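Local coordinates for protein cellulose 1,4-beta-cellobiosidase (Thermobifida fusca, PDB 4JJJ) that probably hydrolyses cellulose to cellobiose through this family 48 glycoside hydrolase domain, one part of a longer enzyme that also contains a cellulose-binding module, at residues Gly325-Leu330 with Glu361-Leu366; Thr354-Gln359 with Thr432-Ala437; Arg424-Tyr429 with Ala506-Tyr511. The protein carries 1 engineered substitution. All coordinates share one frame; numbering follows the deposited sequence.

Contact 1: Gly325-Leu330 with Glu361-Leu366; sequences GYQNVL and EFLQWL. With ZN (zinc ion), chain T.
Behind the wall of the glucan-binding cleft, the linker that carries Tyr326 against a bound glucose rests on the last turn of helix 348-365, with Gln327 and Val329 meeting Phe362 and Leu363. The aliphatic part of Gln327 touches both Phe362 and Leu363. Its CG lies 3.9 Å from Phe362 CD2, close to the plane of the ring and at its edge, and also 3.9 Å from Leu363 CD2. A bend about the CB-CG bond of Gln327 (chi2 -52°) carries its amide past Phe362, the amide plane turned 80° from that of the ring. One face of the Phe362 ring is filled from within its own segment by Leu366 CD1, 3.6 Å above the centre. Further along, the contact is purely apolar: Val329 CG1 meets Leu363 CD1 at 4.1 Å, so the two branches of Leu363 divide between Gln327 and Val329. No hydrogen bond crosses between the segments.

The fold is an (alpha/alpha)6 barrel, and here a short linker leads from strand 321-323 into helix 329-337 while passing the end of a neighbouring helix. Asn328 is the N-cap of helix 329-337, its OD1 accepting from Ala331 N. The carbonyls of Gly325 and Gln327 both accept from Arg424 NH1 of helix 416-432, which ties down the linker from another direction.

Glu361, at the outer side of the same helical turn, has a different task. With CG anti to the carbonyl carbon (chi1 -72°) and the chain extended beyond it, OE2 reaches a zinc ion at 2.0 Å. Asp357, one turn earlier, and water 1 also bind that ion. The other carboxylate oxygen, OE1, is held by Tyr396 OH and Trp478 NE1, a pair of bonds that fixes the rotation of the group.

Contact 2: Thr354-Gln359 with Thr432-Ala437; sequences TSFDRQ and TGDARA. With ZN (zinc ion), chain T.
Asp434 OD1 collects the N-terminal turn of helix 435-450: Ala437 N donates to it at 3.2 Å, Arg436 NE at 3.1 Å, and Arg436 N adds a weaker bond. Asp434 is thus the N-cap of that helix and, at the same time, the partner in a side-on salt bridge. Its OD2 receives Arg436 NH2 at 2.8 Å, almost straight (172°) and in the guanidinium plane, and both oxygens use their syn lone pairs toward the arginine.

A bend at chi3 (-68°) folds Arg436 back to this carboxylate and sets the joined pair against Phe356 of helix 348-365. The guanidinium stands 83° from the ring plane, with NH2 3.5 Å from Phe356 CE2, while Asp434 OD2 lies 3.8 Å from Phe356 CZ. Any cation-pi attraction is long and at most weak. Replacing Asp434 with an alanine removes both oxygens, which would probably leave the guanidinium without its mate, free to swing off Phe356, and the helix end without its cap.

On its other side Arg436 faces the zinc site. NH1 is 3.9 Å from Asp357 OD1, and water 2 spans the pair, donating to Asp357 OD1 and accepting weakly from Arg436 NH1; since Asp357 was modelled in two conformers, this link is tentative. OD1 also binds the zinc ion at 2.0 Å, an ion that Glu361 and water 1 also bind. Lying between a metal cation and an arginine, the Asp357 carboxylate is likely to remain ionised.

Contact 3: Arg424-Tyr429 with Ala506-Tyr511; sequences RVAQLY and AKTLMY
Apolar and backbone contacts centre on Ala426, whose CB packs 3.7 Å from Tyr511 CB and 3.5 Å from Thr508 O; Thr508 CG2 lies a little farther off. Tyr511 CB in turn sits 3.6 Å from Ala426 O. With a methyl group as the side chain at this point, the axes of the two segments approach to 8.2 Å. They run nearly parallel, 21° apart, as expected of neighbouring helices in one layer of the (alpha/alpha)6 barrel, with helices 435-450 and 519-533 each following one of them in the chain.

A CH-pi contact supplies the second kind of interaction. Gln427 CG stands over the face of the Tyr511 ring, 3.6 Å from its centroid and just 8° off the normal. Extended beyond CG (chi2 -170°), the glutamine runs alongside the tyrosine in the same direction.

At the polar end, Gln427 OE1 is gripped from helix 223-242 by Trp235 NE1 and Gln231 NE2, which fixes the amide, while its NE2 lies 3.5 Å from Tyr511 OH. Thr508 OG1 turns back to its own helix, bonding to Ala504 O.

In the fold
All three contacts lie on the same side of the centre of the family 48 domain. The centres of contacts 1 and 2 are about 9 Å apart; that of contact 3 is about 14 Å from each. Contacts 1 and 2 share helix 348-365 and its zinc site, and their segments alternate along the chain. Contact 1 closes before contact 3 opens, whereas contacts 2 and 3 interleave through the consecutive helices 416-432 and 435-450. Arg424, which already braces the linker of contact 1, also bonds weakly to the engineered Asn224, at the predicted nucleophile position. The group thus connects the metal-bearing outer surface, successive barrel helices and the glucan cleft.

Contact 1: Gly325-Leu330 with Glu361-Leu366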
loop_
_atom_site.group_PDB
_atom_site.type_symbol
_atom_site.label_atom_id
_atom_site.label_comp_id
_atom_site.label_asym_id
_atom_site.label_seq_id
_atom_site.Cartn_x
_atom_site.Cartn_y
_atom_site.Cartn_z
ATOM N N GLY A 325 -4.679 -8.675 -0.094
ATOM C CA GLY A 325 -4.396 -7.762 1.033
ATOM C C GLY A 325 -4.760 -6.346 0.774
ATOM O O GLY A 325 -4.851 -5.550 1.785
ATOM N N TYR A 326 -4.935 -5.961 -0.480
ATOM C CA TYR A 326 -5.334 -4.603 -0.883
ATOM C C TYR A 326 -6.831 -4.410 -0.915
ATOM O O TYR A 326 -7.329 -3.317 -0.935
ATOM C CB TYR A 326 -4.763 -4.183 -2.252
ATOM C CG TYR A 326 -3.294 -3.818 -2.228
ATOM C CD1 TYR A 326 -2.371 -4.418 -1.414
ATOM C CD2 TYR A 326 -2.865 -2.914 -3.196
ATOM C CE1 TYR A 326 -1.046 -4.055 -1.475
ATOM C CE2 TYR A 326 -1.539 -2.499 -3.253
ATOM C CZ TYR A 326 -0.656 -3.055 -2.415
ATOM O OH TYR A 326 0.653 -2.623 -2.451
ATOM N N GLN A 327 -7.590 -5.517 -1.042
ATOM C CA GLN A 327 -8.999 -5.312 -1.317
ATOM C C GLN A 327 -9.703 -4.670 -0.141
ATOM O O GLN A 327 -9.297 -4.891 1.004
ATOM C CB GLN A 327 -9.710 -6.618 -1.715
ATOM C CG GLN A 327 -8.971 -7.441 -2.806
ATOM C CD GLN A 327 -8.629 -6.565 -4.028
ATOM O OE1 GLN A 327 -7.391 -6.440 -4.348
ATOM N NE2 GLN A 327 -9.509 -5.903 -4.561
ATOM N N ASN A 328 -10.765 -3.949 -0.438
ATOM C CA ASN A 328 -11.412 -3.197 0.612
ATOM C C ASN A 328 -12.884 -3.189 0.351
ATOM O O ASN A 328 -13.430 -2.261 -0.250
ATOM C CB ASN A 328 -10.848 -1.782 0.725
ATOM C CG ASN A 328 -11.172 -1.145 2.036
ATOM O OD1 ASN A 328 -12.268 -1.309 2.562
ATOM N ND2 ASN A 328 -10.194 -0.436 2.623
ATOM N N VAL A 329 -13.492 -4.253 0.869
ATOM C CA VAL A 329 -14.903 -4.432 0.584
ATOM C C VAL A 329 -15.734 -3.380 1.340
ATOM O O VAL A 329 -16.898 -3.109 0.948
ATOM C CB VAL A 329 -15.338 -5.831 0.923
ATOM C CG1 VAL A 329 -14.648 -6.795 -0.054
ATOM C CG2 VAL A 329 -15.225 -6.204 2.387
ATOM N N LEU A 330 -15.194 -2.829 2.412
ATOM C CA LEU A 330 -15.901 -1.778 3.157
ATOM C C LEU A 330 -15.884 -0.493 2.384
ATOM O O LEU A 330 -16.958 0.105 2.199
ATOM C CB LEU A 330 -15.225 -1.631 4.558
ATOM C CG LEU A 330 -15.853 -0.736 5.618
ATOM C CD1 LEU A 330 -15.931 0.722 5.157
ATOM C CD2 LEU A 330 -17.254 -1.225 6.006
ATOM N N GLU A 361 -16.100 -11.977 -4.482
ATOM C CA GLU A 361 -15.884 -13.268 -5.202
ATOM C C GLU A 361 -14.398 -13.648 -5.246
ATOM O O GLU A 361 -14.077 -14.771 -4.934
ATOM C CB GLU A 361 -16.366 -13.136 -6.617
ATOM C CG GLU A 361 -17.853 -13.076 -6.724
ATOM C CD GLU A 361 -18.351 -13.240 -8.161
ATOM O OE1 GLU A 361 -17.653 -13.763 -9.022
ATOM O OE2 GLU A 361 -19.486 -12.763 -8.507
ATOM N N PHE A 362 -13.548 -12.651 -5.510
ATOM C CA PHE A 362 -12.084 -12.841 -5.533
ATOM C C PHE A 362 -11.527 -13.350 -4.221
ATOM O O PHE A 362 -10.819 -14.339 -4.178
ATOM C CB PHE A 362 -11.450 -11.478 -5.856
ATOM C CG PHE A 362 -9.982 -11.408 -5.957
ATOM C CD1 PHE A 362 -9.290 -12.000 -6.977
ATOM C CD2 PHE A 362 -9.270 -10.519 -5.135
ATOM C CE1 PHE A 362 -7.928 -11.808 -7.137
ATOM C CE2 PHE A 362 -7.905 -10.349 -5.321
ATOM C CZ PHE A 362 -7.226 -10.968 -6.301
ATOM N N LEU A 363 -11.946 -12.736 -3.089
ATOM C CA LEU A 363 -11.481 -13.137 -1.824
ATOM C C LEU A 363 -11.899 -14.580 -1.440
ATOM O O LEU A 363 -11.197 -15.346 -0.843
ATOM C CB LEU A 363 -11.948 -12.127 -0.806
ATOM C CG LEU A 363 -11.392 -10.727 -0.868
ATOM C CD1 LEU A 363 -11.996 -9.850 0.222
ATOM C CD2 LEU A 363 -9.837 -10.702 -0.789
ATOM N N GLN A 364 -13.115 -14.941 -1.859
ATOM C CA GLN A 364 -13.643 -16.277 -1.599
ATOM C C GLN A 364 -12.908 -17.313 -2.487
ATOM O O GLN A 364 -12.546 -18.387 -1.968
ATOM C CB GLN A 364 -15.144 -16.322 -1.819
ATOM C CG GLN A 364 -15.770 -17.632 -1.465
ATOM C CD GLN A 364 -15.583 -18.111 -0.019
ATOM O OE1 GLN A 364 -16.428 -17.918 0.823
ATOM N NE2 GLN A 364 -14.439 -18.688 0.337
ATOM N N TRP A 365 -12.668 -16.968 -3.732
ATOM C CA TRP A 365 -11.929 -17.807 -4.667
ATOM C C TRP A 365 -10.549 -18.096 -4.107
ATOM O O TRP A 365 -10.012 -19.217 -4.251
ATOM C CB TRP A 365 -11.822 -17.124 -5.999
ATOM C CG TRP A 365 -10.874 -17.779 -6.976
ATOM C CD1 TRP A 365 -10.956 -19.030 -7.486
ATOM C CD2 TRP A 365 -9.699 -17.180 -7.548
ATOM N NE1 TRP A 365 -9.896 -19.268 -8.324
ATOM C CE2 TRP A 365 -9.130 -18.137 -8.434
ATOM C CE3 TRP A 365 -9.111 -15.926 -7.438
ATOM C CZ2 TRP A 365 -7.971 -17.900 -9.125
ATOM C CZ3 TRP A 365 -7.911 -15.699 -8.113
ATOM C CH2 TRP A 365 -7.370 -16.634 -8.978
ATOM N N LEU A 366 -9.950 -17.127 -3.379
ATOM C CA LEU A 366 -8.575 -17.295 -2.879
ATOM C C LEU A 366 -8.521 -18.003 -1.547
ATOM O O LEU A 366 -7.409 -18.132 -0.954
ATOM C CB LEU A 366 -7.905 -15.913 -2.713
ATOM C CG LEU A 366 -7.619 -15.235 -4.061
ATOM C CD1 LEU A 366 -7.323 -13.752 -3.947
ATOM C CD2 LEU A 366 -6.454 -15.907 -4.765
HETATM ZN ZN ZN T . -20.997 -11.933 -7.531
HETATM O O HOH W 1 -22.543 -11.986 -8.882
#

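Contact 2: Thr354-Gln359 with Thr432-Ala437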
loop_
_atom_site.group_PDB
_atom_site.type_symbol
_atom_site.label_atom_id
_atom_site.label_comp_id
_atom_site.label_asym_id
_atom_site.label_seq_id
_atom_site.Cartn_x
_atom_site.Cartn_y
_atom_site.Cartn_z
ATOM N N THR A 354 -19.939 -2.873 -9.086
ATOM C CA THR A 354 -19.342 -4.064 -9.742
ATOM C C THR A 354 -18.113 -4.531 -8.958
ATOM O O THR A 354 -17.988 -5.705 -8.694
ATOM C CB THR A 354 -18.989 -3.734 -11.173
ATOM O OG1 THR A 354 -20.162 -3.301 -11.855
ATOM C CG2 THR A 354 -18.414 -4.899 -11.855
ATOM N N SER A 355 -17.303 -3.593 -8.582
ATOM C CA SER A 355 -16.083 -3.916 -7.766
ATOM C C SER A 355 -16.401 -4.544 -6.394
ATOM O O SER A 355 -15.711 -5.460 -5.965
ATOM C CB SER A 355 -15.183 -2.677 -7.572
ATOM O OG SER A 355 -13.935 -3.005 -6.966
ATOM N N PHE A 356 -17.419 -4.014 -5.694
ATOM C CA PHE A 356 -17.844 -4.568 -4.415
ATOM C C PHE A 356 -18.084 -6.078 -4.561
ATOM O O PHE A 356 -17.571 -6.917 -3.795
ATOM C CB PHE A 356 -19.039 -3.804 -3.913
ATOM C CG PHE A 356 -19.652 -4.298 -2.628
ATOM C CD1 PHE A 356 -18.880 -4.590 -1.531
ATOM C CD2 PHE A 356 -21.023 -4.414 -2.465
ATOM C CE1 PHE A 356 -19.429 -5.011 -0.335
ATOM C CE2 PHE A 356 -21.602 -4.805 -1.288
ATOM C CZ PHE A 356 -20.807 -5.115 -0.204
ATOM N N ASP A 357 -18.935 -6.422 -5.514
ATOM C CA ASP A 357 -19.239 -7.818 -5.823
ATOM C C ASP A 357 -17.987 -8.608 -6.240
ATOM O O ASP A 357 -17.718 -9.695 -5.668
ATOM C CB ASP A 357 -20.278 -7.875 -6.942
ATOM C CG ASP A 357 -20.482 -9.260 -7.516
ATOM O OD1 ASP A 357 -20.788 -10.128 -6.690
ATOM O OD2 ASP A 357 -20.237 -9.438 -8.771
ATOM N N ARG A 358 -17.238 -8.072 -7.201
ATOM C CA ARG A 358 -16.093 -8.757 -7.733
ATOM C C ARG A 358 -15.001 -9.035 -6.629
ATOM O O ARG A 358 -14.412 -10.117 -6.554
ATOM C CB ARG A 358 -15.427 -7.991 -8.848
ATOM C CG ARG A 358 -14.444 -8.809 -9.676
ATOM C CD ARG A 358 -15.091 -9.855 -10.540
ATOM N NE ARG A 358 -16.038 -9.390 -11.534
ATOM C CZ ARG A 358 -15.646 -8.984 -12.760
ATOM N NH1 ARG A 358 -14.395 -8.901 -13.118
ATOM N NH2 ARG A 358 -16.539 -8.643 -13.653
ATOM N N GLN A 359 -14.821 -8.045 -5.748
ATOM C CA GLN A 359 -13.816 -8.210 -4.693
ATOM C C GLN A 359 -14.247 -9.329 -3.753
ATOM O O GLN A 359 -13.408 -10.151 -3.354
ATOM C CB GLN A 359 -13.654 -6.917 -3.914
ATOM C CG GLN A 359 -12.938 -5.795 -4.673
ATOM C CD GLN A 359 -12.629 -4.603 -3.788
ATOM O OE1 GLN A 359 -12.280 -4.709 -2.613
ATOM N NE2 GLN A 359 -12.907 -3.441 -4.350
ATOM N N THR A 432 -23.447 -4.648 7.887
ATOM C CA THR A 432 -24.607 -5.076 7.082
ATOM C C THR A 432 -24.969 -6.540 7.337
ATOM O O THR A 432 -26.057 -6.996 6.849
ATOM C CB THR A 432 -24.349 -4.946 5.539
ATOM O OG1 THR A 432 -23.430 -5.977 5.142
ATOM C CG2 THR A 432 -23.883 -3.579 5.139
ATOM N N GLY A 433 -24.130 -7.350 8.014
ATOM C CA GLY A 433 -24.341 -8.735 8.105
ATOM C C GLY A 433 -24.058 -9.546 6.832
ATOM O O GLY A 433 -24.410 -10.775 6.770
ATOM N N ASP A 434 -23.410 -8.956 5.838
ATOM C CA ASP A 434 -23.201 -9.518 4.499
ATOM C C ASP A 434 -22.849 -11.023 4.604
ATOM O O ASP A 434 -21.785 -11.383 5.136
ATOM C CB ASP A 434 -22.108 -8.752 3.748
ATOM C CG ASP A 434 -22.057 -9.106 2.287
ATOM O OD1 ASP A 434 -21.723 -10.273 1.963
ATOM O OD2 ASP A 434 -22.334 -8.164 1.495
ATOM N N ALA A 435 -23.720 -11.857 4.089
ATOM C CA ALA A 435 -23.546 -13.332 4.183
ATOM C C ALA A 435 -22.264 -13.811 3.494
ATOM O O ALA A 435 -21.752 -14.865 3.860
ATOM C CB ALA A 435 -24.737 -14.037 3.583
ATOM N N ARG A 436 -21.846 -13.120 2.472
ATOM C CA ARG A 436 -20.637 -13.456 1.716
ATOM C C ARG A 436 -19.443 -13.218 2.629
ATOM O O ARG A 436 -18.511 -14.080 2.748
ATOM C CB ARG A 436 -20.475 -12.676 0.415
ATOM C CG ARG A 436 -21.712 -12.878 -0.526
ATOM C CD ARG A 436 -21.759 -11.836 -1.632
ATOM N NE ARG A 436 -22.032 -10.522 -1.118
ATOM C CZ ARG A 436 -22.292 -9.436 -1.863
ATOM N NH1 ARG A 436 -22.262 -9.566 -3.175
ATOM N NH2 ARG A 436 -22.448 -8.235 -1.303
ATOM N N ALA A 437 -19.391 -12.052 3.215
ATOM C CA ALA A 437 -18.343 -11.770 4.241
ATOM C C ALA A 437 -18.339 -12.777 5.361
ATOM O O ALA A 437 -17.305 -13.261 5.794
ATOM C CB ALA A 437 -18.511 -10.393 4.765
HETATM ZN ZN ZN T . -20.997 -11.933 -7.531
HETATM O O HOH W 2 -19.741 -11.218 -4.431
HETATM O O HOH W 1 -22.543 -11.986 -8.882
#

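Contact 3: Arg424-Tyr429 with Ala506-Tyr511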
loop_
_atom_site.group_PDB
_atom_site.type_symbol
_atom_site.label_atom_id
_atom_site.label_comp_id
_atom_site.label_asym_id
_atom_site.label_seq_id
_atom_site.Cartn_x
_atom_site.Cartn_y
_atom_site.Cartn_z
ATOM N N ARG A 424 -11.396 -5.468 7.120
ATOM C CA ARG A 424 -12.341 -4.725 6.333
ATOM C C ARG A 424 -13.584 -5.635 6.048
ATOM O O ARG A 424 -14.713 -5.155 6.065
ATOM C CB ARG A 424 -11.724 -4.300 5.020
ATOM C CG ARG A 424 -10.489 -3.375 5.158
ATOM C CD ARG A 424 -9.586 -3.562 3.967
ATOM N NE ARG A 424 -8.367 -2.812 4.156
ATOM C CZ ARG A 424 -7.190 -3.051 3.566
ATOM N NH1 ARG A 424 -7.111 -3.996 2.702
ATOM N NH2 ARG A 424 -6.096 -2.356 3.958
ATOM N N VAL A 425 -13.309 -6.929 5.807
ATOM C CA VAL A 425 -14.393 -7.924 5.645
ATOM C C VAL A 425 -15.220 -7.996 6.928
ATOM O O VAL A 425 -16.457 -8.052 6.857
ATOM C CB VAL A 425 -13.798 -9.303 5.248
ATOM C CG1 VAL A 425 -14.908 -10.346 5.098
ATOM C CG2 VAL A 425 -13.004 -9.134 3.944
ATOM N N ALA A 426 -14.558 -8.040 8.102
ATOM C CA ALA A 426 -15.257 -8.052 9.352
ATOM C C ALA A 426 -16.038 -6.798 9.571
ATOM O O ALA A 426 -17.145 -6.848 10.193
ATOM C CB ALA A 426 -14.276 -8.342 10.493
ATOM N N GLN A 427 -15.472 -5.653 9.185
ATOM C CA GLN A 427 -16.191 -4.404 9.354
ATOM C C GLN A 427 -17.499 -4.425 8.478
ATOM O O GLN A 427 -18.551 -4.026 8.965
ATOM C CB GLN A 427 -15.395 -3.208 8.977
ATOM C CG GLN A 427 -14.324 -2.797 9.992
ATOM C CD GLN A 427 -13.724 -1.426 9.650
ATOM O OE1 GLN A 427 -13.951 -0.804 8.641
ATOM N NE2 GLN A 427 -12.887 -1.012 10.537
ATOM N N LEU A 428 -17.402 -4.878 7.246
ATOM C CA LEU A 428 -18.601 -5.025 6.425
ATOM C C LEU A 428 -19.626 -5.890 7.107
ATOM O O LEU A 428 -20.846 -5.549 7.143
ATOM C CB LEU A 428 -18.219 -5.570 5.053
ATOM C CG LEU A 428 -19.383 -5.836 4.147
ATOM C CD1 LEU A 428 -20.004 -4.458 3.742
ATOM C CD2 LEU A 428 -18.916 -6.619 2.909
ATOM N N TYR A 429 -19.183 -7.056 7.578
ATOM C CA TYR A 429 -20.054 -7.994 8.259
ATOM C C TYR A 429 -20.729 -7.344 9.478
ATOM O O TYR A 429 -21.923 -7.407 9.640
ATOM C CB TYR A 429 -19.231 -9.221 8.686
ATOM C CG TYR A 429 -19.983 -10.258 9.418
ATOM C CD1 TYR A 429 -21.160 -10.817 8.928
ATOM C CD2 TYR A 429 -19.548 -10.643 10.642
ATOM C CE1 TYR A 429 -21.847 -11.741 9.676
ATOM C CE2 TYR A 429 -20.221 -11.582 11.414
ATOM C CZ TYR A 429 -21.376 -12.126 10.925
ATOM O OH TYR A 429 -22.022 -13.146 11.685
ATOM N N ALA A 506 -6.772 -8.178 16.439
ATOM C CA ALA A 506 -7.701 -7.923 17.515
ATOM C C ALA A 506 -8.973 -7.283 16.936
ATOM O O ALA A 506 -10.106 -7.691 17.320
ATOM C CB ALA A 506 -7.137 -7.031 18.537
ATOM N N LYS A 507 -8.845 -6.284 16.035
ATOM C CA LYS A 507 -10.034 -5.662 15.466
ATOM C C LYS A 507 -10.855 -6.634 14.651
ATOM O O LYS A 507 -12.100 -6.641 14.703
ATOM C CB LYS A 507 -9.659 -4.444 14.706
ATOM C CG LYS A 507 -9.290 -3.238 15.573
ATOM C CD LYS A 507 -9.026 -2.019 14.774
ATOM C CE LYS A 507 -7.671 -2.044 14.053
ATOM N NZ LYS A 507 -7.649 -1.105 12.859
ATOM N N THR A 508 -10.169 -7.386 13.803
ATOM C CA THR A 508 -10.867 -8.325 12.973
ATOM C C THR A 508 -11.757 -9.220 13.818
ATOM O O THR A 508 -12.942 -9.436 13.497
ATOM C CB THR A 508 -9.836 -9.250 12.198
ATOM O OG1 THR A 508 -9.089 -8.419 11.342
ATOM C CG2 THR A 508 -10.500 -10.220 11.292
ATOM N N LEU A 509 -11.190 -9.714 14.880
ATOM C CA LEU A 509 -11.890 -10.612 15.797
ATOM C C LEU A 509 -13.064 -9.916 16.539
ATOM O O LEU A 509 -14.124 -10.506 16.696
ATOM C CB LEU A 509 -10.892 -11.229 16.809
ATOM C CG LEU A 509 -9.858 -12.196 16.143
ATOM C CD1 LEU A 509 -8.810 -12.638 17.122
ATOM C CD2 LEU A 509 -10.537 -13.385 15.538
ATOM N N MET A 510 -12.862 -8.686 16.928
ATOM C CA MET A 510 -13.907 -7.909 17.620
ATOM C C MET A 510 -15.100 -7.632 16.705
ATOM O O MET A 510 -16.239 -7.854 17.152
ATOM C CB MET A 510 -13.328 -6.606 18.148
ATOM C CG MET A 510 -12.538 -6.830 19.461
ATOM S SD MET A 510 -12.109 -5.276 20.261
ATOM C CE MET A 510 -11.113 -4.417 19.039
ATOM N N TYR A 511 -14.868 -7.141 15.490
ATOM C CA TYR A 511 -15.991 -6.860 14.556
ATOM C C TYR A 511 -16.744 -8.123 14.314
ATOM O O TYR A 511 -18.015 -8.155 14.249
ATOM C CB TYR A 511 -15.474 -6.192 13.269
ATOM C CG TYR A 511 -15.068 -4.764 13.445
ATOM C CD1 TYR A 511 -13.742 -4.410 13.434
ATOM C CD2 TYR A 511 -16.014 -3.752 13.543
ATOM C CE1 TYR A 511 -13.402 -3.068 13.566
ATOM C CE2 TYR A 511 -15.714 -2.426 13.695
ATOM C CZ TYR A 511 -14.398 -2.053 13.753
ATOM O OH TYR A 511 -13.970 -0.762 13.836
#